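Local coordinates for protein 11R-lipoxygenase (Gersemia fruticosa, PDB 3VF1) that probably inserts both atoms of molecular oxygen into a polyunsaturated fatty acid, as a calcium-regulated lipoxygenase carrying one non-heme iron, at residues G81-I86 / K118-P122; R154-V158 / R409-H415; Y328-G334 / W378-A382; P593-Q598 / M613-N618. All blocks are in the same frame, centred on the assembly; numbering follows the deposited sequence.

Interaction 1 of 4, residues G81-I86 / K118-P122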
loop_
_atom_site.group_PDB
_atom_site.type_symbol
_atom_site.label_atom_id
_atom_site.label_comp_id
_atom_site.label_asym_id
_atom_site.label_seq_id
_atom_site.Cartn_x
_atom_site.Cartn_y
_atom_site.Cartn_z
ATOM N N GLY A 81 23.544 25.691 27.173
ATOM C CA GLY A 81 23.040 24.755 28.162
ATOM C C GLY A 81 22.645 23.442 27.517
ATOM O O GLY A 81 23.494 22.745 26.964
ATOM N N GLU A 82 21.363 23.098 27.595
ATOM C CA GLU A 82 20.849 21.917 26.906
ATOM C C GLU A 82 20.331 22.301 25.528
ATOM O O GLU A 82 19.492 23.191 25.401
ATOM C CB GLU A 82 19.729 21.255 27.710
ATOM C CG GLU A 82 20.199 20.559 28.975
ATOM C CD GLU A 82 19.264 19.445 29.406
ATOM O OE1 GLU A 82 18.031 19.642 29.343
ATOM O OE2 GLU A 82 19.763 18.369 29.801
ATOM N N ILE A 83 20.828 21.623 24.499
ATOM C CA ILE A 83 20.444 21.933 23.129
ATOM C C ILE A 83 19.093 21.301 22.817
ATOM O O ILE A 83 18.943 20.079 22.860
ATOM C CB ILE A 83 21.482 21.427 22.111
ATOM C CG1 ILE A 83 22.902 21.766 22.574
ATOM C CG2 ILE A 83 21.210 22.038 20.742
ATOM C CD1 ILE A 83 23.985 21.175 21.703
ATOM N N ALA A 84 18.111 22.140 22.507
ATOM C CA ALA A 84 16.763 21.668 22.219
ATOM C C ALA A 84 16.578 21.427 20.725
ATOM O O ALA A 84 15.812 20.553 20.322
ATOM C CB ALA A 84 15.742 22.671 22.721
ATOM N N MET A 85 17.284 22.203 19.909
ATOM C CA MET A 85 17.171 22.088 18.462
ATOM C C MET A 85 18.370 22.721 17.767
ATOM O O MET A 85 19.142 23.456 18.380
ATOM C CB MET A 85 15.886 22.762 17.983
ATOM C CG MET A 85 15.875 24.269 18.160
ATOM S SD MET A 85 14.276 25.007 17.777
ATOM C CE MET A 85 13.283 24.365 19.120
ATOM N N ILE A 86 18.517 22.424 16.479
ATOM C CA ILE A 86 19.579 23.000 15.668
ATOM C C ILE A 86 18.980 23.552 14.385
ATOM O O ILE A 86 17.910 23.121 13.959
ATOM C CB ILE A 86 20.647 21.951 15.302
ATOM C CG1 ILE A 86 20.076 20.930 14.312
ATOM C CG2 ILE A 86 21.162 21.259 16.557
ATOM C CD1 ILE A 86 21.058 19.853 13.895
ATOM N N LYS A 118 25.663 14.001 25.155
ATOM C CA LYS A 118 25.401 13.953 23.721
ATOM C C LYS A 118 23.947 14.295 23.415
ATOM O O LYS A 118 23.031 13.825 24.089
ATOM C CB LYS A 118 25.730 12.567 23.166
ATOM C CG LYS A 118 27.198 12.193 23.264
ATOM C CD LYS A 118 27.442 10.783 22.750
ATOM C CE LYS A 118 28.912 10.408 22.837
ATOM N NZ LYS A 118 29.161 9.007 22.401
ATOM N N TYR A 119 23.745 15.116 22.391
ATOM C CA TYR A 119 22.407 15.488 21.952
ATOM C C TYR A 119 22.180 15.011 20.522
ATOM O O TYR A 119 22.710 15.592 19.573
ATOM C CB TYR A 119 22.221 17.004 22.043
ATOM C CG TYR A 119 22.306 17.534 23.458
ATOM C CD1 TYR A 119 23.521 17.585 24.128
ATOM C CD2 TYR A 119 21.172 17.983 24.122
ATOM C CE1 TYR A 119 23.605 18.066 25.421
ATOM C CE2 TYR A 119 21.246 18.466 25.415
ATOM C CZ TYR A 119 22.465 18.506 26.059
ATOM O OH TYR A 119 22.549 18.984 27.345
ATOM N N ILE A 120 21.392 13.950 20.375
ATOM C CA ILE A 120 21.137 13.359 19.066
ATOM C C ILE A 120 19.999 14.092 18.364
ATOM O O ILE A 120 18.969 14.384 18.972
ATOM C CB ILE A 120 20.763 11.868 19.178
ATOM C CG1 ILE A 120 21.718 11.135 20.125
ATOM C CG2 ILE A 120 20.772 11.215 17.804
ATOM C CD1 ILE A 120 23.144 11.071 19.635
ATOM N N PHE A 121 20.189 14.381 17.082
ATOM C CA PHE A 121 19.177 15.077 16.297
ATOM C C PHE A 121 18.802 14.272 15.056
ATOM O O PHE A 121 19.416 14.431 14.000
ATOM C CB PHE A 121 19.684 16.463 15.897
ATOM C CG PHE A 121 19.968 17.360 17.065
ATOM C CD1 PHE A 121 21.198 17.327 17.698
ATOM C CD2 PHE A 121 19.002 18.232 17.537
ATOM C CE1 PHE A 121 21.459 18.147 18.775
ATOM C CE2 PHE A 121 19.260 19.054 18.614
ATOM C CZ PHE A 121 20.491 19.010 19.233
ATOM N N PRO A 122 17.787 13.400 15.182
ATOM C CA PRO A 122 17.322 12.581 14.057
ATOM C C PRO A 122 16.765 13.462 12.946
ATOM O O PRO A 122 15.815 14.208 13.181
ATOM C CB PRO A 122 16.211 11.722 14.677
ATOM C CG PRO A 122 16.417 11.810 16.158
ATOM C CD PRO A 122 16.995 13.161 16.399
#

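Interaction 2 of 4, residues R154-V158 / R409-H415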
loop_
_atom_site.group_PDB
_atom_site.type_symbol
_atom_site.label_atom_id
_atom_site.label_comp_id
_atom_site.label_asym_id
_atom_site.label_seq_id
_atom_site.Cartn_x
_atom_site.Cartn_y
_atom_site.Cartn_z
ATOM N N ARG A 154 7.555 24.958 16.573
ATOM C CA ARG A 154 6.629 23.980 16.010
ATOM C C ARG A 154 5.467 24.643 15.284
ATOM O O ARG A 154 4.912 24.079 14.342
ATOM C CB ARG A 154 6.105 23.048 17.106
ATOM C CG ARG A 154 5.253 23.728 18.163
ATOM C CD ARG A 154 5.152 22.865 19.410
ATOM N NE ARG A 154 4.622 21.537 19.112
ATOM C CZ ARG A 154 4.873 20.444 19.828
ATOM N NH1 ARG A 154 5.658 20.497 20.895
ATOM N NH2 ARG A 154 4.341 19.284 19.467
ATOM N N THR A 155 5.102 25.844 15.718
ATOM C CA THR A 155 4.026 26.588 15.078
ATOM C C THR A 155 4.488 27.108 13.720
ATOM O O THR A 155 3.718 27.146 12.760
ATOM C CB THR A 155 3.571 27.773 15.944
ATOM O OG1 THR A 155 3.143 27.298 17.227
ATOM C CG2 THR A 155 2.425 28.518 15.278
ATOM N N LYS A 156 5.754 27.502 13.648
ATOM C CA LYS A 156 6.335 28.011 12.413
ATOM C C LYS A 156 6.571 26.880 11.417
ATOM O O LYS A 156 6.295 27.021 10.227
ATOM C CB LYS A 156 7.654 28.727 12.711
ATOM C CG LYS A 156 8.431 29.152 11.475
ATOM C CD LYS A 156 9.730 29.846 11.857
ATOM C CE LYS A 156 10.617 30.086 10.644
ATOM N NZ LYS A 156 9.963 30.951 9.621
ATOM N N GLU A 157 7.086 25.759 11.913
ATOM C CA GLU A 157 7.362 24.600 11.074
ATOM C C GLU A 157 6.104 24.174 10.325
ATOM O O GLU A 157 6.098 24.078 9.097
ATOM C CB GLU A 157 7.869 23.442 11.933
ATOM C CG GLU A 157 8.412 22.265 11.141
ATOM C CD GLU A 157 8.723 21.068 12.021
ATOM O OE1 GLU A 157 8.100 20.946 13.097
ATOM O OE2 GLU A 157 9.590 20.250 11.642
ATOM N N VAL A 158 5.039 23.922 11.079
ATOM C CA VAL A 158 3.765 23.509 10.506
ATOM C C VAL A 158 3.221 24.562 9.545
ATOM O O VAL A 158 2.625 24.230 8.520
ATOM C CB VAL A 158 2.724 23.247 11.610
ATOM C CG1 VAL A 158 1.334 23.075 11.012
ATOM C CG2 VAL A 158 3.115 22.023 12.426
ATOM N N ARG A 409 0.829 18.881 7.033
ATOM C CA ARG A 409 0.092 20.132 7.186
ATOM C C ARG A 409 -0.240 20.490 8.634
ATOM O O ARG A 409 -0.479 21.656 8.941
ATOM C CB ARG A 409 -1.209 20.070 6.384
ATOM C CG ARG A 409 -1.016 20.103 4.880
ATOM C CD ARG A 409 -2.315 19.802 4.151
ATOM N NE ARG A 409 -3.404 20.677 4.579
ATOM C CZ ARG A 409 -3.544 21.945 4.203
ATOM N NH1 ARG A 409 -2.658 22.509 3.395
ATOM N NH2 ARG A 409 -4.572 22.656 4.645
ATOM N N ASN A 410 -0.265 19.499 9.520
ATOM C CA ASN A 410 -0.764 19.724 10.874
ATOM C C ASN A 410 0.160 19.270 12.004
ATOM O O ASN A 410 -0.026 19.675 13.152
ATOM C CB ASN A 410 -2.128 19.050 11.036
ATOM C CG ASN A 410 -3.132 19.519 10.003
ATOM O OD1 ASN A 410 -3.760 20.566 10.160
ATOM N ND2 ASN A 410 -3.287 18.744 8.935
ATOM N N LEU A 411 1.149 18.439 11.692
ATOM C CA LEU A 411 2.028 17.899 12.726
ATOM C C LEU A 411 3.469 18.367 12.555
ATOM O O LEU A 411 4.016 18.316 11.453
ATOM C CB LEU A 411 1.993 16.371 12.713
ATOM C CG LEU A 411 0.633 15.714 12.949
ATOM C CD1 LEU A 411 0.774 14.200 12.902
ATOM C CD2 LEU A 411 0.035 16.157 14.273
ATOM N N PRO A 412 4.088 18.832 13.651
ATOM C CA PRO A 412 5.520 19.140 13.650
ATOM C C PRO A 412 6.336 17.874 13.882
ATOM O O PRO A 412 5.836 16.932 14.499
ATOM C CB PRO A 412 5.665 20.098 14.830
ATOM C CG PRO A 412 4.600 19.671 15.779
ATOM C CD PRO A 412 3.451 19.186 14.933
ATOM N N SER A 413 7.575 17.856 13.400
ATOM C CA SER A 413 8.406 16.657 13.468
ATOM C C SER A 413 8.792 16.263 14.896
ATOM O O SER A 413 9.436 15.234 15.102
ATOM C CB SER A 413 9.668 16.842 12.618
ATOM O OG SER A 413 10.372 18.010 12.997
ATOM N N VAL A 414 8.409 17.078 15.875
ATOM C CA VAL A 414 8.691 16.773 17.276
ATOM C C VAL A 414 7.538 15.990 17.910
ATOM O O VAL A 414 7.660 15.472 19.019
ATOM C CB VAL A 414 8.956 18.063 18.090
ATOM C CG1 VAL A 414 7.669 18.856 18.286
ATOM C CG2 VAL A 414 9.595 17.731 19.433
ATOM N N HIS A 415 6.424 15.902 17.193
ATOM C CA HIS A 415 5.243 15.195 17.677
ATOM C C HIS A 415 5.439 13.679 17.562
ATOM O O HIS A 415 5.924 13.190 16.541
ATOM C CB HIS A 415 4.024 15.629 16.863
ATOM C CG HIS A 415 2.713 15.307 17.511
ATOM N ND1 HIS A 415 2.349 14.025 17.862
ATOM C CD2 HIS A 415 1.672 16.100 17.856
ATOM C CE1 HIS A 415 1.146 14.043 18.404
ATOM N NE2 HIS A 415 0.711 15.289 18.412
#

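Interaction 3 of 4, residues Y328-G334 / W378-A382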
loop_
_atom_site.group_PDB
_atom_site.type_symbol
_atom_site.label_atom_id
_atom_site.label_comp_id
_atom_site.label_asym_id
_atom_site.label_seq_id
_atom_site.Cartn_x
_atom_site.Cartn_y
_atom_site.Cartn_z
ATOM N N TYR A 328 -14.246 -6.853 -23.216
ATOM C CA TYR A 328 -15.529 -7.186 -22.617
ATOM C C TYR A 328 -15.379 -7.609 -21.165
ATOM O O TYR A 328 -14.309 -8.041 -20.734
ATOM C CB TYR A 328 -16.197 -8.309 -23.411
ATOM C CG TYR A 328 -16.378 -7.988 -24.874
ATOM C CD1 TYR A 328 -15.349 -8.200 -25.781
ATOM C CD2 TYR A 328 -17.575 -7.469 -25.349
ATOM C CE1 TYR A 328 -15.508 -7.904 -27.121
ATOM C CE2 TYR A 328 -17.743 -7.173 -26.687
ATOM C CZ TYR A 328 -16.705 -7.391 -27.568
ATOM O OH TYR A 328 -16.865 -7.096 -28.902
ATOM N N ILE A 329 -16.467 -7.470 -20.417
ATOM C CA ILE A 329 -16.532 -7.936 -19.043
ATOM C C ILE A 329 -17.994 -8.172 -18.706
ATOM O O ILE A 329 -18.883 -7.593 -19.327
ATOM C CB ILE A 329 -15.934 -6.910 -18.054
ATOM C CG1 ILE A 329 -15.483 -7.601 -16.765
ATOM C CG2 ILE A 329 -16.944 -5.810 -17.741
ATOM C CD1 ILE A 329 -14.340 -8.581 -16.951
ATOM N N THR A 330 -18.243 -9.030 -17.726
ATOM C CA THR A 330 -19.601 -9.297 -17.286
ATOM C C THR A 330 -19.758 -8.817 -15.847
ATOM O O THR A 330 -18.926 -8.064 -15.345
ATOM C CB THR A 330 -19.942 -10.796 -17.396
ATOM O OG1 THR A 330 -19.231 -11.537 -16.395
ATOM C CG2 THR A 330 -19.577 -11.324 -18.775
ATOM N N THR A 331 -20.832 -9.244 -15.195
ATOM C CA THR A 331 -21.115 -8.837 -13.828
ATOM C C THR A 331 -21.498 -10.082 -13.042
ATOM O O THR A 331 -22.619 -10.196 -12.544
ATOM C CB THR A 331 -22.261 -7.815 -13.794
ATOM O OG1 THR A 331 -23.454 -8.415 -14.312
ATOM C CG2 THR A 331 -21.908 -6.597 -14.632
ATOM N N PRO A 332 -20.550 -11.020 -12.918
ATOM C CA PRO A 332 -20.834 -12.403 -12.535
ATOM C C PRO A 332 -21.126 -12.622 -11.057
ATOM O O PRO A 332 -20.896 -11.745 -10.225
ATOM C CB PRO A 332 -19.542 -13.126 -12.908
ATOM C CG PRO A 332 -18.486 -12.104 -12.708
ATOM C CD PRO A 332 -19.106 -10.782 -13.081
ATOM N N LEU A 333 -21.645 -13.808 -10.757
ATOM C CA LEU A 333 -21.784 -14.283 -9.391
ATOM C C LEU A 333 -21.214 -15.692 -9.328
ATOM O O LEU A 333 -21.499 -16.523 -10.187
ATOM C CB LEU A 333 -23.248 -14.305 -8.951
ATOM C CG LEU A 333 -23.996 -12.973 -8.949
ATOM C CD1 LEU A 333 -24.644 -12.722 -10.299
ATOM C CD2 LEU A 333 -25.030 -12.947 -7.835
ATOM N N GLY A 334 -20.401 -15.954 -8.313
ATOM C CA GLY A 334 -19.827 -17.270 -8.126
ATOM C C GLY A 334 -20.276 -17.858 -6.807
ATOM O O GLY A 334 -20.336 -17.159 -5.799
ATOM N N TRP A 378 -14.094 -16.167 -16.856
ATOM C CA TRP A 378 -14.845 -14.913 -16.847
ATOM C C TRP A 378 -15.099 -14.410 -15.430
ATOM O O TRP A 378 -15.214 -13.206 -15.207
ATOM C CB TRP A 378 -16.168 -15.076 -17.597
ATOM C CG TRP A 378 -16.021 -14.967 -19.090
ATOM C CD1 TRP A 378 -15.871 -15.991 -19.981
ATOM C CD2 TRP A 378 -16.007 -13.760 -19.863
ATOM N NE1 TRP A 378 -15.766 -15.496 -21.257
ATOM C CE2 TRP A 378 -15.845 -14.131 -21.213
ATOM C CE3 TRP A 378 -16.115 -12.403 -19.544
ATOM C CZ2 TRP A 378 -15.790 -13.193 -22.241
ATOM C CZ3 TRP A 378 -16.059 -11.474 -20.567
ATOM C CH2 TRP A 378 -15.901 -11.874 -21.898
ATOM N N LEU A 379 -15.182 -15.329 -14.474
ATOM C CA LEU A 379 -15.351 -14.954 -13.073
ATOM C C LEU A 379 -14.068 -14.320 -12.539
ATOM O O LEU A 379 -14.110 -13.319 -11.825
ATOM C CB LEU A 379 -15.725 -16.177 -12.232
ATOM C CG LEU A 379 -15.978 -15.919 -10.745
ATOM C CD1 LEU A 379 -17.170 -14.996 -10.543
ATOM C CD2 LEU A 379 -16.191 -17.234 -10.007
ATOM N N ARG A 380 -12.929 -14.906 -12.893
ATOM C CA ARG A 380 -11.634 -14.385 -12.473
ATOM C C ARG A 380 -11.341 -13.037 -13.122
ATOM O O ARG A 380 -10.744 -12.157 -12.504
ATOM C CB ARG A 380 -10.524 -15.377 -12.822
ATOM C CG ARG A 380 -10.592 -16.675 -12.043
ATOM C CD ARG A 380 -10.292 -16.448 -10.571
ATOM N NE ARG A 380 -8.927 -15.975 -10.355
ATOM C CZ ARG A 380 -8.495 -15.412 -9.231
ATOM N NH1 ARG A 380 -9.318 -15.233 -8.206
ATOM N NH2 ARG A 380 -7.234 -15.015 -9.134
ATOM N N CYS A 381 -11.758 -12.878 -14.372
ATOM C CA CYS A 381 -11.534 -11.630 -15.087
ATOM C C CYS A 381 -12.219 -10.481 -14.358
ATOM O O CYS A 381 -11.643 -9.405 -14.196
ATOM C CB CYS A 381 -12.046 -11.727 -16.524
ATOM S SG CYS A 381 -11.528 -10.343 -17.577
ATOM N N ALA A 382 -13.449 -10.717 -13.915
ATOM C CA ALA A 382 -14.185 -9.728 -13.143
ATOM C C ALA A 382 -13.422 -9.392 -11.865
ATOM O O ALA A 382 -13.310 -8.224 -11.481
ATOM C CB ALA A 382 -15.573 -10.243 -12.808
HETATM O O HOH W 1 -16.685 -11.081 -16.264
#

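Interaction 4 of 4, residues P593-Q598 / M613-N618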
loop_
_atom_site.group_PDB
_atom_site.type_symbol
_atom_site.label_atom_id
_atom_site.label_comp_id
_atom_site.label_asym_id
_atom_site.label_seq_id
_atom_site.Cartn_x
_atom_site.Cartn_y
_atom_site.Cartn_z
ATOM N N PRO A 593 -7.270 -13.651 -15.723
ATOM C CA PRO A 593 -7.322 -12.834 -16.942
ATOM C C PRO A 593 -7.576 -11.359 -16.645
ATOM O O PRO A 593 -8.368 -11.041 -15.759
ATOM C CB PRO A 593 -8.503 -13.430 -17.716
ATOM C CG PRO A 593 -8.666 -14.808 -17.179
ATOM C CD PRO A 593 -8.260 -14.740 -15.744
ATOM N N THR A 594 -6.914 -10.476 -17.384
ATOM C CA THR A 594 -7.072 -9.039 -17.188
ATOM C C THR A 594 -8.117 -8.462 -18.133
ATOM O O THR A 594 -8.760 -7.461 -17.820
ATOM C CB THR A 594 -5.741 -8.291 -17.399
ATOM O OG1 THR A 594 -5.256 -8.526 -18.727
ATOM C CG2 THR A 594 -4.702 -8.760 -16.393
ATOM N N LEU A 595 -8.281 -9.092 -19.290
ATOM C CA LEU A 595 -9.275 -8.647 -20.257
ATOM C C LEU A 595 -9.802 -9.808 -21.092
ATOM O O LEU A 595 -9.215 -10.890 -21.110
ATOM C CB LEU A 595 -8.683 -7.572 -21.175
ATOM C CG LEU A 595 -7.500 -7.983 -22.060
ATOM C CD1 LEU A 595 -7.954 -8.766 -23.286
ATOM C CD2 LEU A 595 -6.704 -6.758 -22.488
ATOM N N MET A 596 -10.918 -9.571 -21.772
ATOM C CA MET A 596 -11.453 -10.516 -22.741
ATOM C C MET A 596 -11.686 -9.781 -24.055
ATOM O O MET A 596 -12.213 -8.671 -24.066
ATOM C CB MET A 596 -12.759 -11.130 -22.236
ATOM C CG MET A 596 -12.588 -12.098 -21.073
ATOM S SD MET A 596 -11.646 -13.570 -21.513
ATOM C CE MET A 596 -11.874 -14.574 -20.050
ATOM N N ARG A 597 -11.287 -10.402 -25.161
ATOM C CA ARG A 597 -11.376 -9.764 -26.469
ATOM C C ARG A 597 -12.651 -10.152 -27.208
ATOM O O ARG A 597 -12.951 -9.608 -28.270
ATOM C CB ARG A 597 -10.164 -10.135 -27.317
ATOM C CG ARG A 597 -8.861 -9.545 -26.820
ATOM C CD ARG A 597 -7.720 -9.949 -27.729
ATOM N NE ARG A 597 -7.475 -11.387 -27.667
ATOM C CZ ARG A 597 -7.066 -12.131 -28.691
ATOM N NH1 ARG A 597 -6.849 -11.588 -29.881
ATOM N NH2 ARG A 597 -6.874 -13.431 -28.522
ATOM N N GLN A 598 -13.392 -11.100 -26.647
ATOM C CA GLN A 598 -14.658 -11.521 -27.227
ATOM C C GLN A 598 -15.732 -11.508 -26.155
ATOM O O GLN A 598 -15.434 -11.687 -24.976
ATOM C CB GLN A 598 -14.540 -12.928 -27.808
ATOM C CG GLN A 598 -13.532 -13.060 -28.934
ATOM C CD GLN A 598 -13.991 -12.368 -30.201
ATOM O OE1 GLN A 598 -15.171 -12.056 -30.359
ATOM N NE2 GLN A 598 -13.057 -12.120 -31.111
ATOM N N MET A 613 -8.854 -19.363 -26.494
ATOM C CA MET A 613 -7.663 -18.603 -26.866
ATOM C C MET A 613 -8.031 -17.304 -27.576
ATOM O O MET A 613 -7.247 -16.354 -27.589
ATOM C CB MET A 613 -6.748 -19.433 -27.771
ATOM C CG MET A 613 -6.238 -20.721 -27.145
ATOM S SD MET A 613 -5.722 -20.522 -25.430
ATOM C CE MET A 613 -4.402 -19.326 -25.613
ATOM N N ALA A 614 -9.222 -17.263 -28.167
ATOM C CA ALA A 614 -9.668 -16.081 -28.897
ATOM C C ALA A 614 -10.204 -15.014 -27.948
ATOM O O ALA A 614 -10.230 -13.829 -28.288
ATOM C CB ALA A 614 -10.725 -16.459 -29.922
ATOM N N SER A 615 -10.635 -15.439 -26.763
ATOM C CA SER A 615 -11.126 -14.510 -25.750
ATOM C C SER A 615 -9.979 -13.950 -24.918
ATOM O O SER A 615 -9.933 -12.754 -24.634
ATOM C CB SER A 615 -12.139 -15.199 -24.835
ATOM O OG SER A 615 -13.392 -15.338 -25.479
ATOM N N LEU A 616 -9.054 -14.820 -24.529
ATOM C CA LEU A 616 -7.936 -14.412 -23.690
ATOM C C LEU A 616 -7.057 -13.392 -24.406
ATOM O O LEU A 616 -7.073 -13.289 -25.633
ATOM C CB LEU A 616 -7.106 -15.628 -23.271
ATOM C CG LEU A 616 -7.832 -16.650 -22.393
ATOM C CD1 LEU A 616 -6.904 -17.798 -22.025
ATOM C CD2 LEU A 616 -8.394 -15.992 -21.141
ATOM N N ALA A 617 -6.297 -12.636 -23.621
ATOM C CA ALA A 617 -5.433 -11.587 -24.146
ATOM C C ALA A 617 -4.550 -12.107 -25.274
ATOM O O ALA A 617 -4.157 -13.273 -25.281
ATOM C CB ALA A 617 -4.572 -11.019 -23.028
ATOM N N ASN A 618 -4.248 -11.238 -26.232
ATOM C CA ASN A 618 -3.320 -11.585 -27.300
ATOM C C ASN A 618 -1.888 -11.472 -26.789
ATOM O O ASN A 618 -1.666 -11.183 -25.617
ATOM C CB ASN A 618 -3.546 -10.701 -28.532
ATOM C CG ASN A 618 -3.310 -9.229 -28.254
ATOM O OD1 ASN A 618 -2.408 -8.862 -27.505
ATOM N ND2 ASN A 618 -4.126 -8.378 -28.863
HETATM O O HOH W 2 -7.379 -12.453 -20.866
HETATM O O HOH W 3 -6.596 -9.220 -30.790
HETATM O O HOH W 4 -10.327 -11.957 -30.822
#

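Interaction 1 of 4, residues G81-I86 / K118-P122
The hydroxyl oxygen of Tyr119 packs against the aliphatic part of Glu82: Tyr119 OH lies 3.3 Å from Glu82 CG, with Glu82 CA and CB close by. The two side chains cross at about a right angle, with carboxylate and ring planes also perpendicular. Glu82 OE1 forms a salt bridge with Lys47. Tyr119 CE2 comes to 3.3 Å from Ile83 N, and Ile83 CB sits over one ring face, 4.0 Å from Tyr119 CD2. Strands 83-86 and 118-122 belong to the two facing sheets of the PLAT beta sandwich; their axes approach to 8.3 Å at a crossing angle of -36°, a spacing filled by side chains. Tyr119 and Phe121 both point toward 83-86. With CG anti to the carbonyl carbon (chi1 -62°), Phe121 presents a face to Ile86 CG2, a CH-pi contact 3.6 Å from the ring centroid and 14° off the normal. Ile83 CB lies at the edge of the Phe121 ring, in its plane, and Ile83 CG2 comes obliquely to 3.5 Å from Phe121 CZ. Replacing Phe121 by a serine would probably leave Ile86 CG2 without its aromatic face and open a gap between the sheets beside Ile83. Ala84 O meets the ring edge and Met85 CA lies 3.7 Å from Phe121 CE2; both residues face Thr45 on strand 40-46, which defines a classic beta bulge.

Interaction 2 of 4, residues R154-V158 / R409-H415
The Arg154 guanidinium carries Val414 CG1 on one face, 3.4 Å above its plane and offset toward the rim, while His415 CD2 lies at its edge. Pro412 CG approaches obliquely, 3.7 Å from Arg154 NH2. The His415 ring has a neighbour from its own segment, Leu411 CD2, over one face. Arg154 reaches this place because CG stands between the backbone N and the carbonyl carbon (chi1 65°) and the chain then bends at chi3, which takes the side chain obliquely across Pro412, with Arg154 CB and NE near the proline CG. Its polar end is held by Glu526 through a salt bridge at NE and by hydrogen bonds to Asn146 and Ile139.

One turn further along the helix, the Glu157 carboxylate holds Ser413 twice. Ser413 OG donates to the syn lone pair of Glu157 OE2 at 2.7 Å. Ser413 N gives a less straight bond (146°) to Glu157 OE1 at 3.1 Å, arriving from above the carboxylate plane. Because each oxygen has its own donor, the rotation of the carboxylate is fixed; Tyr134 OH adds another hydrogen bond to OE1. Val158 completes the contact with its two branches: CG1 presses on Arg409 O, and CG2 lies 3.8 Å from Pro412 CD.

His415 NE2 is hydrogen-bonded to Asp524. Helix 148-164 is thus packed across the connection between two lipoxygenase helices, 369-410 and 416-425, where a type I beta turn from Pro412 to His415 delivers His415 as the side-chain N-cap of the second helix.

Interaction 3 of 4, residues Y328-G334 / W378-A382
Trp378 to Ala382 are one turn of helix 369-410, the long helix that also bears the iron ligands His392 and His397, and they pack against the chain Tyr328 to Gly334 as it runs into strand 333-338. The indole is met mainly at its rim: Tyr328 CB, 3.9 Å from Trp378 CH2, and Ile329 CA lie in its plane. Thr330 CG2 comes in obliquely, crossing at about a right angle, 3.7 Å from Trp378 CE3. An alanine in place of Trp378 would probably open a gap under residues 328-330 and leave the Thr330 methyl without its aromatic neighbour.

Strand 333-338 is the middle strand of a five-stranded antiparallel sheet, and Pro332 leads into it: its CG rests 3.5 Å from Ala382 CB and its CB 3.8 Å from Leu379 CD1. Leu379 CD2 reaches Gly334 CA. Ile329, with CG1 anti to the backbone N (chi1 -157°), sends CD1 to Cys381 SG at 3.4 Å. The polar link is a single water, which accepts from Thr330 N and donates to Thr330 OG1 and, at 2.8 Å, to Trp378 O; Thr330 OG1 is also hydrogen-bonded to Leu351 O.

Interaction 4 of 4, residues P593-Q598 / M613-N618
Backbone meets backbone where Arg597 N donates to Ser615 O at 2.8 Å and 163°, in the carbonyl plane and on a lone pair, with Met596 CA adding a C-H contact to the same oxygen. This ties the loop 593-598 to segment 613-618, which runs from helix 609-615 towards helix 619-632; Asn618 OD1 N-caps the latter on Gln621 N. Arg597 grips Leu616 O side-on with two nitrogens: NE at 2.8 Å, and NH2 at 2.9 Å almost in line with the carbonyl (171°). Both bonds lie close to the guanidinium plane, which fixes the group's rotation, and the bend at chi3 (-66°) turns it toward that oxygen. Ala614 O sits 3.2 Å above one face, and Asn618 CB covers the opposite one. Arg597 NH2 also forms a salt bridge with Asp225, which probably helps to balance the charge.

Apolar side chains complete the contact. Met596 and Leu616 run side by side, Met596 CE 3.9 Å from Leu616 CD2, Pro593 CG touches that same methyl, and Leu595 CD1 meets Ala617 CB. At the outer end, a water accepts from Gln598 NE2 at 2.8 Å and donates to Ala614 O at 3.2 Å.

The four contacts fall into two pairs on opposite sides of the chain's centre. Interactions 1 and 2 have centres about 17 Å apart and do not touch; Met85 of interaction 1 touches Tyr134 and helix 148-164, the helix that carries residues 154-158 of interaction 2, and Tyr134 also touches Arg154, Ser413 and Val414. Interactions 3 and 4, with centres about 12 Å apart, join directly: Tyr328 N lies 2.9 Å from Met596 O, a probable hydrogen bond, and Trp378 CH2 packs against Gln598 O. Helix 369-410 connects the pairs, serving interactions 2 and 3 with centres about 48 Å apart. Between these ends it supplies His392 and His397 to the iron, completed by His575, Asn579 and Ile698; none of the contacts lies at that site.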